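Local structure of lipase-specific foldase (Burkholderia glumae, 2ES4) at residues R81-R86 with F181-R186; R110-Q115 with A123-V128; A248-M253 with D275-Q280; T281-Y286 with S326-A331. The protein helps the secreted lipase to fold during its passage through the periplasm, acting as a chaperone dedicated to that enzyme. All blocks are in the same frame, centred on the assembly; numbering follows the deposited sequence.

How the contacts relate
The four contacts fall into two pairs on opposite sides of the centre of an elongated chain built of helices and loops, without strands. Contacts 1 and 2, with centres about 18 Å apart, meet where V85 packs on V128; along the chain contact 2 is nested within the loop that contact 1 closes. Contacts 3 and 4 follow in series, share helix 263-294, lie about 17 Å apart between centres and touch through W279 and L327. Between the pairs, about 47 Å separates the centres of contacts 1 and 3 and 60 Å those of contacts 2 and 4. Such an extended build is consistent with two small helical bundles held apart to embrace a client.

Contact 1 of 4, residues R81-R86 with F181-R186; sequences RTRAVR and FGDEQR
R86 reaches across to F181 and E184 from the start of helix 84-90, and R83 makes a lesser approach to D183. The contact fastens this short helix of the N-terminal half to helix 177-198, which is kinked at D183 and E184. From CB the R86 chain leaves with CG anti to the backbone N (chi1 175°) and stays extended to NE, which carries the guanidinium to the face of helix 177-198. NE passes F181 CE1 and is itself paired with D90. CZ lies 3.6 Å from F181 CE1, which stands over the centre of one guanidinium face, although ring and guanidinium planes are turned 51° apart. At the tip, NH1 and NH2 of R86 take hold of a single oxygen, E184 OE1, each at 2.8 Å. This end-on fork lies close to the guanidinium plane, but the two carboxylate approaches differ: NH2 meets the syn lone pair, whereas NH1 comes from above the carboxylate plane. NH1 also bonds to F180 O. At the outer edge of the contact, R83 NE forms a weak salt bridge to D183 OD2 at 3.4 Å; R83 has its stronger partner in E87. F181, meanwhile, stacks on Y135. With D90, E184 and F180 O all gripping a buried guanidinium, the R86 charge is probably well compensated, and the bonds fix the rotation of its flat group.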
loop_
_atom_site.group_PDB
_atom_site.type_symbol
_atom_site.label_atom_id
_atom_site.label_comp_id
_atom_site.label_asym_id
_atom_site.label_seq_id
_atom_site.Cartn_x
_atom_site.Cartn_y
_atom_site.Cartn_z
ATOM N N ARG B 81 23.024 20.675 -4.243
ATOM C CA ARG B 81 22.939 19.937 -2.989
ATOM C C ARG B 81 21.526 19.804 -2.449
ATOM O O ARG B 81 21.155 20.438 -1.461
ATOM C CB ARG B 81 23.890 20.521 -1.944
ATOM C CG ARG B 81 25.348 20.350 -2.301
ATOM C CD ARG B 81 26.259 20.727 -1.168
ATOM N NE ARG B 81 27.636 20.310 -1.427
ATOM C CZ ARG B 81 28.640 20.463 -0.569
ATOM N NH1 ARG B 81 28.430 21.029 0.614
ATOM N NH2 ARG B 81 29.853 20.027 -0.881
ATOM N N THR B 82 20.726 18.991 -3.137
ATOM C CA THR B 82 19.337 18.751 -2.761
ATOM C C THR B 82 19.127 17.256 -2.591
ATOM O O THR B 82 19.970 16.453 -3.001
ATOM C CB THR B 82 18.354 19.286 -3.828
ATOM O OG1 THR B 82 18.575 18.610 -5.071
ATOM C CG2 THR B 82 18.538 20.786 -4.033
ATOM N N ARG B 83 17.994 16.886 -1.999
ATOM C CA ARG B 83 17.652 15.485 -1.774
ATOM C C ARG B 83 17.474 14.714 -3.076
ATOM O O ARG B 83 17.531 13.483 -3.086
ATOM C CB ARG B 83 16.394 15.400 -0.923
ATOM C CG ARG B 83 16.020 13.997 -0.455
ATOM C CD ARG B 83 14.893 14.047 0.559
ATOM N NE ARG B 83 13.762 14.865 0.109
ATOM C CZ ARG B 83 12.973 14.572 -0.923
ATOM N NH1 ARG B 83 13.178 13.471 -1.630
ATOM N NH2 ARG B 83 11.999 15.399 -1.266
ATOM N N ALA B 84 17.309 15.448 -4.175
ATOM C CA ALA B 84 17.148 14.855 -5.498
ATOM C C ALA B 84 18.360 14.003 -5.866
ATOM O O ALA B 84 18.228 13.011 -6.581
ATOM C CB ALA B 84 16.923 15.927 -6.535
ATOM N N VAL B 85 19.527 14.363 -5.329
ATOM C CA VAL B 85 20.754 13.608 -5.577
ATOM C C VAL B 85 20.616 12.219 -4.964
ATOM O O VAL B 85 20.950 11.224 -5.605
ATOM C CB VAL B 85 21.993 14.308 -4.983
ATOM C CG1 VAL B 85 23.244 13.457 -5.174
ATOM C CG2 VAL B 85 22.198 15.643 -5.639
ATOM N N ARG B 86 20.090 12.165 -3.740
ATOM C CA ARG B 86 19.883 10.904 -3.032
ATOM C C ARG B 86 18.819 10.043 -3.698
ATOM O O ARG B 86 18.946 8.818 -3.735
ATOM C CB ARG B 86 19.469 11.160 -1.584
ATOM C CG ARG B 86 19.123 9.890 -0.811
ATOM C CD ARG B 86 18.325 10.176 0.420
ATOM N NE ARG B 86 17.741 8.960 0.971
ATOM C CZ ARG B 86 16.897 8.923 1.999
ATOM N NH1 ARG B 86 16.527 10.042 2.615
ATOM N NH2 ARG B 86 16.413 7.758 2.411
ATOM N N PHE B 181 19.402 13.267 4.324
ATOM C CA PHE B 181 18.502 12.880 5.402
ATOM C C PHE B 181 17.871 14.012 6.184
ATOM O O PHE B 181 17.162 13.756 7.155
ATOM C CB PHE B 181 19.226 11.941 6.366
ATOM C CG PHE B 181 19.793 10.733 5.706
ATOM C CD1 PHE B 181 18.948 9.731 5.200
ATOM C CD2 PHE B 181 21.177 10.598 5.554
ATOM C CE1 PHE B 181 19.480 8.600 4.545
ATOM C CE2 PHE B 181 21.715 9.478 4.905
ATOM C CZ PHE B 181 20.869 8.477 4.396
ATOM N N GLY B 182 18.091 15.251 5.749
ATOM C CA GLY B 182 17.533 16.409 6.438
ATOM C C GLY B 182 16.052 16.309 6.724
ATOM O O GLY B 182 15.659 16.203 7.884
ATOM N N ASP B 183 15.247 16.229 5.667
ATOM C CA ASP B 183 13.795 16.124 5.796
ATOM C C ASP B 183 13.362 14.850 6.513
ATOM O O ASP B 183 12.542 14.907 7.431
ATOM C CB ASP B 183 13.133 16.183 4.422
ATOM C CG ASP B 183 13.510 17.429 3.643
ATOM O OD1 ASP B 183 13.355 18.549 4.181
ATOM O OD2 ASP B 183 13.968 17.287 2.489
ATOM N N GLU B 184 13.961 13.723 6.128
ATOM C CA GLU B 184 13.657 12.420 6.723
ATOM C C GLU B 184 13.803 12.438 8.245
ATOM O O GLU B 184 12.910 11.982 8.961
ATOM C CB GLU B 184 14.563 11.347 6.127
ATOM C CG GLU B 184 14.279 9.930 6.614
ATOM C CD GLU B 184 15.196 8.910 5.983
ATOM O OE1 GLU B 184 15.218 8.828 4.739
ATOM O OE2 GLU B 184 15.894 8.187 6.726
ATOM N N GLN B 185 14.909 13.010 8.719
ATOM C CA GLN B 185 15.189 13.121 10.146
ATOM C C GLN B 185 14.115 13.882 10.903
ATOM O O GLN B 185 13.610 13.393 11.906
ATOM C CB GLN B 185 16.542 13.794 10.377
ATOM C CG GLN B 185 17.749 12.904 10.088
ATOM C CD GLN B 185 17.991 11.839 11.147
ATOM O OE1 GLN B 185 18.853 10.979 10.981
ATOM N NE2 GLN B 185 17.246 11.899 12.245
ATOM N N ARG B 186 13.718 15.038 10.371
ATOM C CA ARG B 186 12.686 15.879 10.984
ATOM C C ARG B 186 11.365 15.133 11.043
ATOM O O ARG B 186 10.787 14.994 12.116
ATOM C CB ARG B 186 12.478 17.161 10.186
ATOM C CG ARG B 186 13.742 17.840 9.786
ATOM C CD ARG B 186 13.479 19.121 9.004
ATOM N NE ARG B 186 14.570 19.449 8.083
ATOM C CZ ARG B 186 15.846 19.616 8.430
ATOM N NH1 ARG B 186 16.237 19.494 9.695
ATOM N NH2 ARG B 186 16.746 19.885 7.500
#

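Contact 2 of 4, residues R110-Q115 with A123-V128; sequences REIAAQ and AEALGV
I112 meets A125 and L126 through purely apolar contacts, and within these segments it is the residue of helix 101-116 that makes the contact. Its two branches divide the work. CG2, placed anti to the backbone N, rests on A125 CB at 3.7 Å. The longer arm turns the other way, with CG1 beside the backbone N (chi1 -67°) and CD1 extended beyond it, so that I112 CD1 touches L126 CD2 at 3.7 Å while remaining 4.0 Å from A125 CB. The methyl of A125 is thus touched by both ends of the isoleucine. L126 starts off to one side of the contact and its CD2 methyl bends in. Short as it is, A125 allows a close backbone approach, with 7.0 Å between the CA atoms of I112 and A125. The two segments belong to consecutive helices, 101-116 and 120-137, joined by a link of three residues, that pack together through this patch in the N-terminal half of the all-alpha chain. The apolar cluster extends further: F88 of helix 84-90 also packs on I112, and L79 and L116 touch A125. As for polar interactions, no hydrogen bond crosses between the segments; beside the cluster, Q115 is tied through its amide to the backbone of L71 and P69.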
loop_
_atom_site.group_PDB
_atom_site.type_symbol
_atom_site.label_atom_id
_atom_site.label_comp_id
_atom_site.label_asym_id
_atom_site.label_seq_id
_atom_site.Cartn_x
_atom_site.Cartn_y
_atom_site.Cartn_z
ATOM N N ARG B 110 27.015 3.804 -15.132
ATOM C CA ARG B 110 26.404 3.954 -16.449
ATOM C C ARG B 110 25.273 4.977 -16.426
ATOM O O ARG B 110 25.162 5.796 -17.336
ATOM C CB ARG B 110 25.886 2.607 -16.962
ATOM C CG ARG B 110 25.369 2.627 -18.400
ATOM C CD ARG B 110 25.044 1.223 -18.881
ATOM N NE ARG B 110 24.734 1.181 -20.312
ATOM C CZ ARG B 110 23.570 1.545 -20.847
ATOM N NH1 ARG B 110 23.393 1.470 -22.158
ATOM N NH2 ARG B 110 22.578 1.974 -20.071
ATOM N N GLU B 111 24.461 4.941 -15.370
ATOM C CA GLU B 111 23.333 5.864 -15.224
ATOM C C GLU B 111 23.813 7.299 -15.056
ATOM O O GLU B 111 23.251 8.217 -15.653
ATOM C CB GLU B 111 22.462 5.465 -14.040
ATOM C CG GLU B 111 21.825 4.097 -14.154
ATOM C CD GLU B 111 20.438 4.114 -14.765
ATOM O OE1 GLU B 111 20.308 4.447 -15.957
ATOM O OE2 GLU B 111 19.469 3.784 -14.049
ATOM N N ILE B 112 24.876 7.478 -14.271
ATOM C CA ILE B 112 25.466 8.799 -14.053
ATOM C C ILE B 112 26.006 9.328 -15.381
ATOM O O ILE B 112 25.745 10.475 -15.751
ATOM C CB ILE B 112 26.630 8.750 -13.042
ATOM C CG1 ILE B 112 26.109 8.406 -11.650
ATOM C CG2 ILE B 112 27.368 10.090 -13.015
ATOM C CD1 ILE B 112 27.178 8.239 -10.594
ATOM N N ALA B 113 26.731 8.466 -16.095
ATOM C CA ALA B 113 27.319 8.809 -17.385
ATOM C C ALA B 113 26.265 9.196 -18.410
ATOM O O ALA B 113 26.448 10.138 -19.153
ATOM C CB ALA B 113 28.145 7.664 -17.908
ATOM N N ALA B 114 25.133 8.501 -18.404
ATOM C CA ALA B 114 24.050 8.793 -19.342
ATOM C C ALA B 114 23.563 10.241 -19.231
ATOM O O ALA B 114 23.295 10.891 -20.240
ATOM C CB ALA B 114 22.905 7.836 -19.114
ATOM N N GLN B 115 23.520 10.751 -18.003
ATOM C CA GLN B 115 23.073 12.114 -17.747
ATOM C C GLN B 115 24.184 13.157 -17.756
ATOM O O GLN B 115 24.002 14.259 -18.277
ATOM C CB GLN B 115 22.342 12.190 -16.402
ATOM C CG GLN B 115 21.003 11.472 -16.353
ATOM C CD GLN B 115 20.267 11.691 -15.040
ATOM O OE1 GLN B 115 20.278 12.792 -14.483
ATOM N NE2 GLN B 115 19.623 10.644 -14.542
ATOM N N ALA B 123 32.026 13.522 -12.248
ATOM C CA ALA B 123 33.040 13.173 -11.258
ATOM C C ALA B 123 32.498 13.456 -9.863
ATOM O O ALA B 123 32.698 12.663 -8.939
ATOM C CB ALA B 123 34.309 13.965 -11.496
ATOM N N GLU B 124 31.754 14.555 -9.744
ATOM C CA GLU B 124 31.146 14.959 -8.478
ATOM C C GLU B 124 30.126 13.906 -8.042
ATOM O O GLU B 124 30.129 13.483 -6.885
ATOM C CB GLU B 124 30.464 16.312 -8.630
ATOM C CG GLU B 124 30.266 17.068 -7.334
ATOM C CD GLU B 124 29.557 18.380 -7.543
ATOM O OE1 GLU B 124 29.960 19.119 -8.457
ATOM O OE2 GLU B 124 28.595 18.671 -6.803
ATOM N N ALA B 125 29.311 13.443 -8.995
ATOM C CA ALA B 125 28.297 12.418 -8.740
ATOM C C ALA B 125 28.919 11.113 -8.299
ATOM O O ALA B 125 28.461 10.502 -7.333
ATOM C CB ALA B 125 27.433 12.211 -9.959
ATOM N N LEU B 126 30.001 10.720 -8.974
ATOM C CA LEU B 126 30.721 9.497 -8.628
ATOM C C LEU B 126 31.318 9.608 -7.231
ATOM O O LEU B 126 31.430 8.611 -6.515
ATOM C CB LEU B 126 31.826 9.210 -9.641
ATOM C CG LEU B 126 31.386 8.662 -10.999
ATOM C CD1 LEU B 126 32.568 8.624 -11.950
ATOM C CD2 LEU B 126 30.789 7.278 -10.830
ATOM N N GLY B 127 31.643 10.841 -6.840
ATOM C CA GLY B 127 32.198 11.105 -5.523
ATOM C C GLY B 127 31.170 10.847 -4.439
ATOM O O GLY B 127 31.451 10.131 -3.477
ATOM N N VAL B 128 29.961 11.380 -4.624
ATOM C CA VAL B 128 28.875 11.187 -3.659
ATOM C C VAL B 128 28.555 9.702 -3.567
ATOM O O VAL B 128 28.338 9.182 -2.473
ATOM C CB VAL B 128 27.603 11.951 -4.060
ATOM C CG1 VAL B 128 26.521 11.770 -3.004
ATOM C CG2 VAL B 128 27.914 13.419 -4.239
#

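Contact 3 of 4, residues A248-M253 with D275-Q280; sequences ATPDQM and DDEAWQ
A carboxylate pressed against a proline ring is the odd feature here: E277 OE2 comes within 3.3 Å of P250 CD, and no hydrogen bond crosses between the segments. The same oxygen stands 3.7 Å from P250 CG, while E277 OE1 stays farther back, 4.1 Å from P250 CD. E277 gets there from the flank of the long helix 263-294, its chain extended beyond CG; that chain and the proline ring approach from opposite directions. P250 opens helix 250-258, and the turn it begins is stitched by a capping box. T249, at the N-cap, accepts from Q252 N through OG1 at 3.2 Å. Q252 answers with its side-chain carbonyl, OE1, which takes T249 N at 3.0 Å with an almost straight N-H...O angle of 171°, in the carbonyl plane and on a lone pair. Just before it, A248 O receives a bond from Q273 NE2 of helix 263-294, and P250 packs on Q273 and Q274. The junction thus joins the start of helix 250-258 to the side of the next helix, 263-294. Because CD is bonded to the proline nitrogen, its hydrogens are probably somewhat positive, and the positive end of the helix dipole may also favour a carboxylate here; together they make a plausible electrostatic reason for E277 to settle against the CH2 groups of a pyrrolidine ring.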
loop_
_atom_site.group_PDB
_atom_site.type_symbol
_atom_site.label_atom_id
_atom_site.label_comp_id
_atom_site.label_asym_id
_atom_site.label_seq_id
_atom_site.Cartn_x
_atom_site.Cartn_y
_atom_site.Cartn_z
ATOM N N ALA B 248 -28.496 13.370 0.829
ATOM C CA ALA B 248 -28.805 14.472 -0.076
ATOM C C ALA B 248 -29.315 13.986 -1.420
ATOM O O ALA B 248 -28.770 13.045 -2.007
ATOM C CB ALA B 248 -27.583 15.356 -0.275
ATOM N N THR B 249 -30.392 14.608 -1.887
ATOM C CA THR B 249 -30.968 14.280 -3.184
ATOM C C THR B 249 -29.986 14.848 -4.223
ATOM O O THR B 249 -29.081 15.608 -3.856
ATOM C CB THR B 249 -32.340 14.977 -3.374
ATOM O OG1 THR B 249 -32.157 16.397 -3.397
ATOM C CG2 THR B 249 -33.311 14.578 -2.292
ATOM N N PRO B 250 -30.123 14.471 -5.511
ATOM C CA PRO B 250 -29.209 15.010 -6.523
ATOM C C PRO B 250 -29.225 16.540 -6.611
ATOM O O PRO B 250 -28.173 17.158 -6.785
ATOM C CB PRO B 250 -29.733 14.385 -7.791
ATOM C CG PRO B 250 -30.198 13.038 -7.302
ATOM C CD PRO B 250 -30.934 13.376 -6.093
ATOM N N ASP B 251 -30.405 17.141 -6.426
ATOM C CA ASP B 251 -30.545 18.601 -6.461
ATOM C C ASP B 251 -29.854 19.264 -5.279
ATOM O O ASP B 251 -29.197 20.294 -5.446
ATOM C CB ASP B 251 -32.017 19.030 -6.490
ATOM C CG ASP B 251 -32.684 18.772 -7.832
ATOM O OD1 ASP B 251 -32.014 18.878 -8.883
ATOM O OD2 ASP B 251 -33.897 18.469 -7.838
ATOM N N GLN B 252 -29.980 18.661 -4.095
ATOM C CA GLN B 252 -29.347 19.198 -2.891
ATOM C C GLN B 252 -27.834 19.066 -2.987
ATOM O O GLN B 252 -27.098 19.978 -2.595
ATOM C CB GLN B 252 -29.832 18.473 -1.646
ATOM C CG GLN B 252 -31.306 18.649 -1.352
ATOM C CD GLN B 252 -31.744 17.851 -0.145
ATOM O OE1 GLN B 252 -31.435 16.665 -0.022
ATOM N NE2 GLN B 252 -32.462 18.502 0.763
ATOM N N MET B 253 -27.384 17.937 -3.532
ATOM C CA MET B 253 -25.959 17.675 -3.724
ATOM C C MET B 253 -25.387 18.738 -4.661
ATOM O O MET B 253 -24.386 19.366 -4.343
ATOM C CB MET B 253 -25.749 16.287 -4.328
ATOM C CG MET B 253 -24.304 15.951 -4.668
ATOM S SD MET B 253 -23.203 15.779 -3.257
ATOM C CE MET B 253 -23.510 14.080 -2.819
ATOM N N ASP B 275 -26.780 8.285 -10.333
ATOM C CA ASP B 275 -26.326 6.950 -10.736
ATOM C C ASP B 275 -26.538 5.962 -9.590
ATOM O O ASP B 275 -26.990 4.837 -9.818
ATOM C CB ASP B 275 -24.839 6.950 -11.113
ATOM C CG ASP B 275 -24.538 7.739 -12.379
ATOM O OD1 ASP B 275 -25.467 8.277 -13.014
ATOM O OD2 ASP B 275 -23.346 7.835 -12.737
ATOM N N ASP B 276 -26.241 6.402 -8.365
ATOM C CA ASP B 276 -26.409 5.566 -7.173
ATOM C C ASP B 276 -27.871 5.265 -6.901
ATOM O O ASP B 276 -28.215 4.137 -6.555
ATOM C CB ASP B 276 -25.795 6.221 -5.934
ATOM C CG ASP B 276 -24.276 6.158 -5.922
ATOM O OD1 ASP B 276 -23.683 5.395 -6.713
ATOM O OD2 ASP B 276 -23.669 6.877 -5.100
ATOM N N GLU B 277 -28.730 6.268 -7.081
ATOM C CA GLU B 277 -30.162 6.086 -6.870
ATOM C C GLU B 277 -30.767 5.136 -7.897
ATOM O O GLU B 277 -31.560 4.262 -7.536
ATOM C CB GLU B 277 -30.890 7.426 -6.874
ATOM C CG GLU B 277 -30.646 8.224 -5.603
ATOM C CD GLU B 277 -31.445 9.510 -5.530
ATOM O OE1 GLU B 277 -32.484 9.629 -6.218
ATOM O OE2 GLU B 277 -31.028 10.405 -4.766
ATOM N N ALA B 278 -30.317 5.250 -9.148
ATOM C CA ALA B 278 -30.795 4.386 -10.231
ATOM C C ALA B 278 -30.330 2.957 -10.000
ATOM O O ALA B 278 -31.093 2.012 -10.218
ATOM C CB ALA B 278 -30.303 4.873 -11.555
ATOM N N TRP B 279 -29.094 2.812 -9.523
ATOM C CA TRP B 279 -28.542 1.496 -9.218
ATOM C C TRP B 279 -29.364 0.839 -8.113
ATOM O O TRP B 279 -29.734 -0.333 -8.229
ATOM C CB TRP B 279 -27.063 1.594 -8.801
ATOM C CG TRP B 279 -26.541 0.364 -8.076
ATOM C CD1 TRP B 279 -26.319 0.240 -6.731
ATOM C CD2 TRP B 279 -26.247 -0.915 -8.653
ATOM N NE1 TRP B 279 -25.914 -1.038 -6.431
ATOM C CE2 TRP B 279 -25.859 -1.771 -7.588
ATOM C CE3 TRP B 279 -26.272 -1.428 -9.966
ATOM C CZ2 TRP B 279 -25.498 -3.120 -7.793
ATOM C CZ3 TRP B 279 -25.910 -2.776 -10.176
ATOM C CH2 TRP B 279 -25.528 -3.605 -9.088
ATOM N N GLN B 280 -29.620 1.590 -7.041
ATOM C CA GLN B 280 -30.396 1.072 -5.917
ATOM C C GLN B 280 -31.776 0.615 -6.360
ATOM O O GLN B 280 -32.219 -0.460 -5.973
ATOM C CB GLN B 280 -30.520 2.112 -4.809
ATOM C CG GLN B 280 -29.216 2.384 -4.071
ATOM C CD GLN B 280 -29.318 3.568 -3.126
ATOM O OE1 GLN B 280 -30.180 3.603 -2.244
ATOM N NE2 GLN B 280 -28.430 4.545 -3.299
#

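Contact 4 of 4, residues T281-Y286 with S326-A331; sequences TRYQAY and SLDRGA
Where helix 320-328 packs against the long helix 263-294, in the C-terminal helical bundle of the chaperone, two tyrosines one turn apart, Y283 and Y286, hold the carboxylate of D328 between them. Y283 OH donates to D328 OD1 at 2.5 Å, on the anti lone pair of that oxygen, and Y286 OH donates to D328 OD2 at 2.6 Å, on the syn lone pair of that carboxylate oxygen. Each oxygen thus has its own phenol. The Y286 ring and the carboxylate are nearly coplanar, 17° apart, with D328 meeting that ring at its edge. Y283 does a second job: with CG anti to its backbone N (chi1 179°), it presents one face to L327. There L327 CD2 forms a CH-pi contact, 3.9 Å from the centroid of the Y283 ring and 5° off its normal, while L327 CB touches Y283 CZ at 3.5 Å. Around this core, Y286 meets F315 edge-to-face and packs on helix 300-314, which brings a third helix against the Y286 ring. S326 and R329 bond to side chains of the other protein chain. D328 OD1 also forms a salt bridge with R290. Two phenol donors and an arginine gathered on one carboxylate would probably stabilise its negative charge, and the separate bonds to its two oxygens restrain its rotation, tying the C-terminal part of helix 320-328 to helix 263-294.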
loop_
_atom_site.group_PDB
_atom_site.type_symbol
_atom_site.label_atom_id
_atom_site.label_comp_id
_atom_site.label_asym_id
_atom_site.label_seq_id
_atom_site.Cartn_x
_atom_site.Cartn_y
_atom_site.Cartn_z
ATOM N N THR B 281 -32.408 1.391 -7.239
ATOM C CA THR B 281 -33.732 1.048 -7.754
ATOM C C THR B 281 -33.690 -0.228 -8.594
ATOM O O THR B 281 -34.543 -1.111 -8.435
ATOM C CB THR B 281 -34.320 2.199 -8.583
ATOM O OG1 THR B 281 -34.521 3.335 -7.738
ATOM C CG2 THR B 281 -35.654 1.806 -9.223
ATOM N N ARG B 282 -32.695 -0.324 -9.475
ATOM C CA ARG B 282 -32.544 -1.498 -10.329
ATOM C C ARG B 282 -32.190 -2.743 -9.528
ATOM O O ARG B 282 -32.719 -3.823 -9.800
ATOM C CB ARG B 282 -31.502 -1.253 -11.417
ATOM C CG ARG B 282 -31.924 -0.202 -12.445
ATOM C CD ARG B 282 -30.900 -0.026 -13.566
ATOM N NE ARG B 282 -29.661 0.625 -13.129
ATOM C CZ ARG B 282 -28.488 0.010 -12.979
ATOM N NH1 ARG B 282 -28.372 -1.294 -13.218
ATOM N NH2 ARG B 282 -27.420 0.706 -12.607
ATOM N N TYR B 283 -31.340 -2.585 -8.510
ATOM C CA TYR B 283 -30.959 -3.712 -7.673
ATOM C C TYR B 283 -32.161 -4.207 -6.865
ATOM O O TYR B 283 -32.354 -5.417 -6.718
ATOM C CB TYR B 283 -29.796 -3.361 -6.737
ATOM C CG TYR B 283 -29.406 -4.523 -5.853
ATOM C CD1 TYR B 283 -28.751 -5.651 -6.392
ATOM C CD2 TYR B 283 -29.788 -4.552 -4.494
ATOM C CE1 TYR B 283 -28.491 -6.785 -5.597
ATOM C CE2 TYR B 283 -29.534 -5.680 -3.698
ATOM C CZ TYR B 283 -28.891 -6.788 -4.255
ATOM O OH TYR B 283 -28.645 -7.882 -3.466
ATOM N N GLN B 284 -32.953 -3.272 -6.341
ATOM C CA GLN B 284 -34.138 -3.623 -5.558
ATOM C C GLN B 284 -35.192 -4.352 -6.392
ATOM O O GLN B 284 -35.855 -5.264 -5.889
ATOM C CB GLN B 284 -34.745 -2.391 -4.896
ATOM C CG GLN B 284 -33.888 -1.801 -3.784
ATOM N N ALA B 285 -35.321 -3.975 -7.666
ATOM C CA ALA B 285 -36.280 -4.621 -8.574
ATOM C C ALA B 285 -35.792 -6.033 -8.866
ATOM O O ALA B 285 -36.571 -6.989 -8.849
ATOM C CB ALA B 285 -36.420 -3.836 -9.861
ATOM N N TYR B 286 -34.484 -6.159 -9.074
ATOM C CA TYR B 286 -33.867 -7.449 -9.317
ATOM C C TYR B 286 -34.061 -8.337 -8.082
ATOM O O TYR B 286 -34.366 -9.520 -8.217
ATOM C CB TYR B 286 -32.377 -7.271 -9.616
ATOM C CG TYR B 286 -31.518 -8.460 -9.244
ATOM C CD1 TYR B 286 -31.535 -9.635 -10.018
ATOM C CD2 TYR B 286 -30.752 -8.447 -8.061
ATOM C CE1 TYR B 286 -30.821 -10.770 -9.613
ATOM C CE2 TYR B 286 -30.039 -9.571 -7.647
ATOM C CZ TYR B 286 -30.081 -10.726 -8.424
ATOM O OH TYR B 286 -29.386 -11.833 -8.020
ATOM N N SER B 326 -22.219 -9.580 -5.294
ATOM C CA SER B 326 -21.621 -9.112 -4.049
ATOM C C SER B 326 -22.703 -8.653 -3.083
ATOM O O SER B 326 -22.709 -9.062 -1.925
ATOM C CB SER B 326 -20.646 -7.965 -4.310
ATOM O OG SER B 326 -20.281 -7.319 -3.099
ATOM N N LEU B 327 -23.624 -7.822 -3.568
ATOM C CA LEU B 327 -24.714 -7.340 -2.730
ATOM C C LEU B 327 -25.627 -8.455 -2.239
ATOM O O LEU B 327 -26.142 -8.393 -1.123
ATOM C CB LEU B 327 -25.512 -6.246 -3.421
ATOM C CG LEU B 327 -25.056 -4.797 -3.218
ATOM C CD1 LEU B 327 -23.574 -4.657 -3.467
ATOM C CD2 LEU B 327 -25.852 -3.860 -4.107
ATOM N N ASP B 328 -25.766 -9.501 -3.049
ATOM C CA ASP B 328 -26.589 -10.660 -2.686
ATOM C C ASP B 328 -25.997 -11.455 -1.520
ATOM O O ASP B 328 -26.721 -12.170 -0.821
ATOM C CB ASP B 328 -26.751 -11.610 -3.871
ATOM C CG ASP B 328 -27.723 -11.102 -4.920
ATOM O OD1 ASP B 328 -28.427 -10.097 -4.698
ATOM O OD2 ASP B 328 -27.798 -11.744 -5.982
ATOM N N ARG B 329 -24.688 -11.318 -1.316
ATOM C CA ARG B 329 -23.989 -12.030 -0.248
ATOM C C ARG B 329 -23.997 -11.325 1.102
ATOM O O ARG B 329 -23.256 -11.700 2.012
ATOM C CB ARG B 329 -22.554 -12.362 -0.676
ATOM C CG ARG B 329 -22.477 -13.397 -1.790
ATOM C CD ARG B 329 -21.045 -13.869 -2.041
ATOM N NE ARG B 329 -20.190 -12.823 -2.601
ATOM C CZ ARG B 329 -20.025 -12.585 -3.901
ATOM N NH1 ARG B 329 -20.657 -13.315 -4.815
ATOM N NH2 ARG B 329 -19.218 -11.609 -4.292
ATOM N N GLY B 330 -24.860 -10.329 1.246
ATOM C CA GLY B 330 -24.944 -9.623 2.505
ATOM C C GLY B 330 -26.329 -9.096 2.768
ATOM O O GLY B 330 -27.297 -9.549 2.152
ATOM N N ALA B 331 -26.418 -8.141 3.689
ATOM C CA ALA B 331 -27.687 -7.529 4.058
ATOM C C ALA B 331 -27.964 -6.306 3.187
ATOM O O ALA B 331 -27.586 -5.183 3.531
ATOM C CB ALA B 331 -27.673 -7.145 5.531
#